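Local coordinates for protein LbaCas13a H328A (C2c2) (Lachnospiraceae bacterium NK4A179, PDB 5WLH) that binds pre-crRNA and, as an RNA-guided CRISPR nuclease of the Cas13a family, probably cleaves RNA with a preference for adenine, at residues E119-L124 and F222-L227; L202-N205 and P210-D213. One frame throughout, in Å; residues are numbered along the deposited sequence.

Both contacts belong to the helical N-terminal part of the chain, on the same side of its centre, with their own centres about 22 Å apart. Interaction 1 is a buried crossing of two helices distant in sequence, 115-130 and 218-230, and couples a tyrosine-aspartate hydrogen bond with apolar packing. Interaction 2 is local and only partly buried: the loop that leaves helix 193-206 turns back against it through methionine-aromatic packing and a bridging water. Along the chain it is nested within the span closed by interaction 1. The two meet directly where Phe222 CE2 lies 3.6 Å from Leu202 CD2, joining helices 193-206 and 218-230.

Interaction 1 of 2, residues E119-L124 and F222-L227; sequences EKYAEL and FIDYVL
Tyr121, Leu227 and Ala122 form most of the interface where helix 115-130 crosses helix 218-230, a steep helix-helix packing in the helical N-terminal part of this Cas13a. The local axes come within 9.0 Å at an angle of 112°, so contact is concentrated around a short patch; Ala122 and Leu227 have the nearest CA atoms, 5.4 Å apart. The alanine methyl permits this close backbone approach: its CB rests 3.4 Å from the carbonyl O of Leu227 and 4.2 Å from Leu227 CB.

With CG trans to the backbone N (chi1 179°), the Tyr121 ring, on which Phe139 stacks, extends beyond Ala122 toward the other helix. One Leu227 methyl meets its flank obliquely, CD1 lying 3.7 Å from Tyr121 CE1, while the hydroxyl reaches past the leucine to Asp224. Tyr121 OH donates to Asp224 OD1 across 2.6 Å. The oxygen sits at the ring's edge, in its plane; the hydroxyl meets it from above the carboxylate plane, and ring and carboxylate planes are 69° apart. Asp224 is gripped from several directions: OD1 also accepts from Gln219, and OD2 takes a hydrogen bond from Ser136 and a salt bridge from Arg220, a setting that probably favours the ionised acid. Replacing Tyr121 by an alanine would take away ring and hydroxyl, and would probably leave Asp224 OD1 one donor short and open a gap beside Leu227 CD1 and Phe139.

On the same helix as Leu227, Tyr225 packs against a phosphate, so helix 218-230 also borders the bound RNA. Within the aspartate, the second oxygen is not shared with the tyrosine: OD2 stays 3.5 Å from Tyr121 OH at a poor angle for bonding.

Interaction 2 of 2, residues L202-N205 and P210-D213; sequences LLMN and PYSD
Met204 sets its CG over one face of the Tyr211 ring, toward the rim, a Met-aromatic contact in which the loop after helix 193-206 folds back on the end of the helix it has just left. The two side chains run at about a right angle. Met204 CG supplies a CH-pi contact, 4.1 Å from the centroid of the Tyr211 ring and 26° off its normal. The sulfur is farther away and oblique, with SD 5.2 Å from the same centroid, so the methylene makes the closer approach. At the base of the pair, Met204 CB touches Tyr211 CB at 3.5 Å.

Bends at chi2 (-72°) and chi3 (-76°) curl the methionine chain back toward the loop, bringing its terminal methyl beside ring atom CD1 and to 3.5 Å from the carbonyl O of Pro210. Met204 also packs on Glu175 and Ile178 of helix 175-185, while Tyr211 touches Lys200 and Lys201 of Met204's own helix, so the pair joins the loop to helices 193-206 and 175-185. A water adds a polar link beside this packing, donating to Tyr211 O at 2.6 Å and, over a longer 3.3 Å, to Asn205 OD1.

Interaction 1 of 2, residues E119-L124 and F222-L227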
ATOM      1  N   GLU A 119       2.961 -11.144 -45.188  1.00 36.65           N
ATOM      2  CA  GLU A 119       2.756 -10.017 -44.280  1.00 36.63           C
ATOM      3  C   GLU A 119       1.833  -8.977 -44.895  1.00 34.40           C
ATOM      4  O   GLU A 119       0.975  -8.416 -44.203  1.00 36.62           O
ATOM      5  CB  GLU A 119       4.087  -9.374 -43.897  1.00 43.42           C
ATOM      6  CG  GLU A 119       3.919  -8.222 -42.902  1.00 49.32           C
ATOM      7  CD  GLU A 119       5.138  -7.322 -42.810  1.00 62.41           C
ATOM      8  OE1 GLU A 119       5.461  -6.874 -41.687  1.00 66.84           O
ATOM      9  OE2 GLU A 119       5.774  -7.066 -43.858  1.00 65.27           O
ATOM     10  N   LYS A 120       2.003  -8.695 -46.189  1.00 34.00           N
ATOM     11  CA  LYS A 120       1.120  -7.755 -46.869  1.00 38.28           C
ATOM     12  C   LYS A 120      -0.313  -8.273 -46.905  1.00 38.79           C
ATOM     13  O   LYS A 120      -1.264  -7.503 -46.728  1.00 40.02           O
ATOM     14  CB  LYS A 120       1.635  -7.485 -48.281  1.00 44.57           C
ATOM     15  CG  LYS A 120       0.640  -6.773 -49.175  1.00 51.15           C
ATOM     16  CD  LYS A 120       0.605  -5.285 -48.891  1.00 56.48           C
ATOM     17  CE  LYS A 120       0.285  -4.512 -50.158  1.00 59.52           C
ATOM     18  NZ  LYS A 120       1.090  -5.006 -51.313  1.00 60.50           N
ATOM     19  N   TYR A 121      -0.484  -9.578 -47.146  1.00 35.00           N
ATOM     20  CA  TYR A 121      -1.793 -10.211 -47.022  1.00 33.45           C
ATOM     21  C   TYR A 121      -2.409  -9.948 -45.653  1.00 32.61           C
ATOM     22  O   TYR A 121      -3.589  -9.599 -45.541  1.00 31.68           O
ATOM     23  CB  TYR A 121      -1.646 -11.716 -47.245  1.00 30.95           C
ATOM     24  CG  TYR A 121      -2.926 -12.508 -47.134  1.00 31.92           C
ATOM     25  CD1 TYR A 121      -3.389 -12.975 -45.901  1.00 27.80           C
ATOM     26  CD2 TYR A 121      -3.658 -12.818 -48.269  1.00 31.06           C
ATOM     27  CE1 TYR A 121      -4.560 -13.705 -45.814  1.00 27.50           C
ATOM     28  CE2 TYR A 121      -4.815 -13.558 -48.194  1.00 32.92           C
ATOM     29  CZ  TYR A 121      -5.266 -13.993 -46.976  1.00 31.44           C
ATOM     30  OH  TYR A 121      -6.426 -14.723 -46.943  1.00 28.65           O
ATOM     31  N   ALA A 122      -1.625 -10.162 -44.598  1.00 29.31           N
ATOM     32  CA  ALA A 122      -2.113  -9.930 -43.244  1.00 31.06           C
ATOM     33  C   ALA A 122      -2.534  -8.479 -43.053  1.00 30.45           C
ATOM     34  O   ALA A 122      -3.561  -8.201 -42.425  1.00 31.71           O
ATOM     35  CB  ALA A 122      -1.034 -10.315 -42.239  1.00 25.78           C
ATOM     36  N   GLU A 123      -1.749  -7.542 -43.587  1.00 34.79           N
ATOM     37  CA  GLU A 123      -2.109  -6.127 -43.503  1.00 39.33           C
ATOM     38  C   GLU A 123      -3.443  -5.865 -44.183  1.00 38.72           C
ATOM     39  O   GLU A 123      -4.339  -5.227 -43.611  1.00 36.88           O
ATOM     40  CB  GLU A 123      -1.016  -5.263 -44.140  1.00 41.29           C
ATOM     41  CG  GLU A 123       0.342  -5.371 -43.482  1.00 47.68           C
ATOM     42  CD  GLU A 123       0.472  -4.470 -42.279  1.00 56.62           C
ATOM     43  OE1 GLU A 123      -0.424  -3.620 -42.073  1.00 61.77           O
ATOM     44  OE2 GLU A 123       1.474  -4.602 -41.546  1.00 59.09           O
ATOM     45  N   LEU A 124      -3.596  -6.358 -45.412  1.00 40.85           N
ATOM     46  CA  LEU A 124      -4.841  -6.142 -46.137  1.00 40.56           C
ATOM     47  C   LEU A 124      -6.007  -6.890 -45.502  1.00 36.74           C
ATOM     48  O   LEU A 124      -7.147  -6.417 -45.577  1.00 36.30           O
ATOM     49  CB  LEU A 124      -4.679  -6.553 -47.598  1.00 45.05           C
ATOM     50  CG  LEU A 124      -3.692  -5.704 -48.404  1.00 53.49           C
ATOM     51  CD1 LEU A 124      -3.827  -5.999 -49.893  1.00 56.20           C
ATOM     52  CD2 LEU A 124      -3.879  -4.209 -48.118  1.00 54.93           C
ATOM     53  N   PHE A 222     -10.711 -17.559 -38.738  1.00 25.43           N
ATOM     54  CA  PHE A 222      -9.557 -18.094 -38.029  1.00 21.19           C
ATOM     55  C   PHE A 222      -8.254 -17.832 -38.777  1.00 26.74           C
ATOM     56  O   PHE A 222      -7.391 -17.105 -38.277  1.00 24.95           O
ATOM     57  CB  PHE A 222      -9.694 -19.594 -37.751  1.00 25.21           C
ATOM     58  CG  PHE A 222      -8.496 -20.167 -37.046  1.00 27.53           C
ATOM     59  CD1 PHE A 222      -8.195 -19.771 -35.749  1.00 29.72           C
ATOM     60  CD2 PHE A 222      -7.651 -21.062 -37.683  1.00 26.77           C
ATOM     61  CE1 PHE A 222      -7.081 -20.282 -35.087  1.00 27.69           C
ATOM     62  CE2 PHE A 222      -6.536 -21.558 -37.031  1.00 28.78           C
ATOM     63  CZ  PHE A 222      -6.256 -21.172 -35.730  1.00 29.03           C
ATOM     64  N   ILE A 223      -8.091 -18.399 -39.975  1.00 27.49           N
ATOM     65  CA  ILE A 223      -6.768 -18.413 -40.599  1.00 25.20           C
ATOM     66  C   ILE A 223      -6.287 -16.997 -40.860  1.00 25.39           C
ATOM     67  O   ILE A 223      -5.153 -16.635 -40.515  1.00 26.11           O
ATOM     68  CB  ILE A 223      -6.792 -19.233 -41.899  1.00 24.85           C
ATOM     69  CG1 ILE A 223      -7.116 -20.693 -41.595  1.00 29.21           C
ATOM     70  CG2 ILE A 223      -5.451 -19.095 -42.600  1.00 33.03           C
ATOM     71  CD1 ILE A 223      -7.179 -21.577 -42.851  1.00 30.04           C
ATOM     72  N   ASP A 224      -7.136 -16.179 -41.489  1.00 25.10           N
ATOM     73  CA  ASP A 224      -6.755 -14.809 -41.796  1.00 27.17           C
ATOM     74  C   ASP A 224      -6.427 -14.045 -40.527  1.00 27.01           C
ATOM     75  O   ASP A 224      -5.505 -13.225 -40.513  1.00 25.84           O
ATOM     76  CB  ASP A 224      -7.870 -14.094 -42.557  1.00 30.03           C
ATOM     77  CG  ASP A 224      -7.982 -14.537 -44.013  1.00 32.21           C
ATOM     78  OD1 ASP A 224      -7.120 -15.296 -44.513  1.00 29.21           O
ATOM     79  OD2 ASP A 224      -8.966 -14.125 -44.650  1.00 30.42           O
ATOM     80  N   TYR A 225      -7.180 -14.294 -39.456  1.00 28.85           N
ATOM     81  CA  TYR A 225      -6.891 -13.632 -38.193  1.00 28.36           C
ATOM     82  C   TYR A 225      -5.547 -14.073 -37.636  1.00 28.60           C
ATOM     83  O   TYR A 225      -4.777 -13.244 -37.141  1.00 27.88           O
ATOM     84  CB  TYR A 225      -7.998 -13.897 -37.170  1.00 22.82           C
ATOM     85  CG  TYR A 225      -7.860 -12.971 -35.987  1.00 26.72           C
ATOM     86  CD1 TYR A 225      -8.434 -11.712 -36.008  1.00 34.75           C
ATOM     87  CD2 TYR A 225      -7.108 -13.338 -34.874  1.00 31.16           C
ATOM     88  CE1 TYR A 225      -8.277 -10.840 -34.949  1.00 37.35           C
ATOM     89  CE2 TYR A 225      -6.953 -12.475 -33.802  1.00 37.33           C
ATOM     90  CZ  TYR A 225      -7.544 -11.227 -33.850  1.00 41.54           C
ATOM     91  OH  TYR A 225      -7.402 -10.355 -32.796  1.00 44.62           O
ATOM     92  N   VAL A 226      -5.260 -15.378 -37.685  1.00 26.79           N
ATOM     93  CA  VAL A 226      -3.962 -15.872 -37.221  1.00 27.88           C
ATOM     94  C   VAL A 226      -2.829 -15.146 -37.931  1.00 26.31           C
ATOM     95  O   VAL A 226      -1.830 -14.761 -37.308  1.00 28.18           O
ATOM     96  CB  VAL A 226      -3.869 -17.399 -37.415  1.00 29.26           C
ATOM     97  CG1 VAL A 226      -2.424 -17.881 -37.213  1.00 32.67           C
ATOM     98  CG2 VAL A 226      -4.775 -18.092 -36.435  1.00 29.77           C
ATOM     99  N   LEU A 227      -2.961 -14.933 -39.241  1.00 30.10           N
ATOM    100  CA  LEU A 227      -1.907 -14.217 -39.957  1.00 29.72           C
ATOM    101  C   LEU A 227      -1.816 -12.757 -39.514  1.00 31.60           C
ATOM    102  O   LEU A 227      -0.715 -12.211 -39.405  1.00 30.10           O
ATOM    103  CB  LEU A 227      -2.127 -14.301 -41.462  1.00 31.40           C
ATOM    104  CG  LEU A 227      -2.154 -15.747 -41.969  1.00 39.11           C
ATOM    105  CD1 LEU A 227      -3.100 -15.877 -43.147  1.00 41.65           C
ATOM    106  CD2 LEU A 227      -0.765 -16.193 -42.330  1.00 43.12           C
TER

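Interaction 2 of 2, residues L202-N205 and P210-D213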
ATOM      1  N   LEU A 202     -12.333 -25.770 -37.849  1.00 27.64           N
ATOM      2  CA  LEU A 202     -11.160 -26.313 -38.517  1.00 26.49           C
ATOM      3  C   LEU A 202     -10.718 -27.628 -37.886  1.00 24.06           C
ATOM      4  O   LEU A 202     -10.415 -28.593 -38.598  1.00 30.59           O
ATOM      5  CB  LEU A 202     -10.035 -25.286 -38.459  1.00 26.21           C
ATOM      6  CG  LEU A 202      -8.628 -25.741 -38.820  1.00 29.20           C
ATOM      7  CD1 LEU A 202      -8.578 -26.020 -40.274  1.00 33.59           C
ATOM      8  CD2 LEU A 202      -7.631 -24.644 -38.461  1.00 37.31           C
ATOM      9  N   LEU A 203     -10.681 -27.691 -36.553  1.00 29.45           N
ATOM     10  CA  LEU A 203     -10.219 -28.909 -35.889  1.00 27.77           C
ATOM     11  C   LEU A 203     -11.205 -30.054 -36.074  1.00 31.88           C
ATOM     12  O   LEU A 203     -10.801 -31.218 -36.192  1.00 30.09           O
ATOM     13  CB  LEU A 203      -9.993 -28.647 -34.401  1.00 27.69           C
ATOM     14  CG  LEU A 203      -8.761 -27.786 -34.122  1.00 28.99           C
ATOM     15  CD1 LEU A 203      -8.764 -27.318 -32.672  1.00 28.90           C
ATOM     16  CD2 LEU A 203      -7.504 -28.588 -34.439  1.00 31.20           C
ATOM     17  N   MET A 204     -12.504 -29.754 -36.068  1.00 29.17           N
ATOM     18  CA  MET A 204     -13.484 -30.811 -36.315  1.00 31.57           C
ATOM     19  C   MET A 204     -13.367 -31.343 -37.738  1.00 31.39           C
ATOM     20  O   MET A 204     -13.460 -32.560 -37.961  1.00 34.29           O
ATOM     21  CB  MET A 204     -14.896 -30.303 -36.027  1.00 30.40           C
ATOM     22  CG  MET A 204     -15.134 -29.962 -34.546  1.00 31.42           C
ATOM     23  SD  MET A 204     -15.259 -31.379 -33.431  1.00 33.38           S
ATOM     24  CE  MET A 204     -16.923 -31.962 -33.800  1.00 37.43           C
ATOM     25  N   ASN A 205     -13.157 -30.452 -38.710  1.00 32.31           N
ATOM     26  CA  ASN A 205     -12.906 -30.893 -40.075  1.00 33.42           C
ATOM     27  C   ASN A 205     -11.599 -31.675 -40.165  1.00 39.60           C
ATOM     28  O   ASN A 205     -11.518 -32.684 -40.877  1.00 39.59           O
ATOM     29  CB  ASN A 205     -12.880 -29.696 -41.030  1.00 36.28           C
ATOM     30  CG  ASN A 205     -14.232 -28.976 -41.114  1.00 45.12           C
ATOM     31  OD1 ASN A 205     -15.261 -29.521 -40.710  1.00 46.56           O
ATOM     32  ND2 ASN A 205     -14.226 -27.741 -41.631  1.00 42.87           N
ATOM     33  N   PRO A 210     -18.230 -34.837 -37.533  1.00 35.77           N
ATOM     34  CA  PRO A 210     -19.320 -34.008 -38.058  1.00 33.32           C
ATOM     35  C   PRO A 210     -19.514 -32.777 -37.192  1.00 31.32           C
ATOM     36  O   PRO A 210     -19.546 -32.856 -35.962  1.00 33.00           O
ATOM     37  CB  PRO A 210     -20.535 -34.941 -38.006  1.00 35.59           C
ATOM     38  CG  PRO A 210     -19.944 -36.308 -38.091  1.00 34.81           C
ATOM     39  CD  PRO A 210     -18.669 -36.219 -37.284  1.00 37.59           C
ATOM     40  N   TYR A 211     -19.627 -31.633 -37.857  1.00 30.07           N
ATOM     41  CA  TYR A 211     -19.707 -30.365 -37.158  1.00 31.57           C
ATOM     42  C   TYR A 211     -20.346 -29.338 -38.069  1.00 27.18           C
ATOM     43  O   TYR A 211     -20.042 -29.279 -39.264  1.00 32.98           O
ATOM     44  CB  TYR A 211     -18.320 -29.893 -36.726  1.00 31.83           C
ATOM     45  CG  TYR A 211     -18.375 -28.690 -35.841  1.00 30.18           C
ATOM     46  CD1 TYR A 211     -18.862 -28.788 -34.548  1.00 28.81           C
ATOM     47  CD2 TYR A 211     -17.926 -27.460 -36.285  1.00 30.50           C
ATOM     48  CE1 TYR A 211     -18.905 -27.693 -33.719  1.00 31.42           C
ATOM     49  CE2 TYR A 211     -17.967 -26.349 -35.456  1.00 28.90           C
ATOM     50  CZ  TYR A 211     -18.455 -26.480 -34.177  1.00 29.89           C
ATOM     51  OH  TYR A 211     -18.528 -25.390 -33.351  1.00 31.66           O
ATOM     52  N   SER A 212     -21.206 -28.510 -37.491  1.00 32.77           N
ATOM     53  CA  SER A 212     -21.807 -27.421 -38.235  1.00 32.27           C
ATOM     54  C   SER A 212     -21.673 -26.140 -37.433  1.00 25.80           C
ATOM     55  O   SER A 212     -22.000 -26.109 -36.243  1.00 27.89           O
ATOM     56  CB  SER A 212     -23.274 -27.726 -38.565  1.00 36.88           C
ATOM     57  OG  SER A 212     -23.324 -28.798 -39.494  1.00 34.04           O
ATOM     58  N   ASP A 213     -21.110 -25.123 -38.078  1.00 25.46           N
ATOM     59  CA  ASP A 213     -21.155 -23.738 -37.603  1.00 29.30           C
ATOM     60  C   ASP A 213     -21.247 -22.866 -38.848  1.00 29.81           C
ATOM     61  O   ASP A 213     -20.260 -22.269 -39.290  1.00 31.06           O
ATOM     62  CB  ASP A 213     -19.928 -23.395 -36.749  1.00 27.82           C
ATOM     63  CG  ASP A 213     -20.148 -22.159 -35.895  1.00 33.38           C
ATOM     64  OD1 ASP A 213     -21.109 -21.411 -36.181  1.00 36.96           O
ATOM     65  OD2 ASP A 213     -19.366 -21.932 -34.946  1.00 35.62           O
TER
HETATM   66  O   HOH W   1     -18.064 -27.898 -40.352  1.00 36.79           O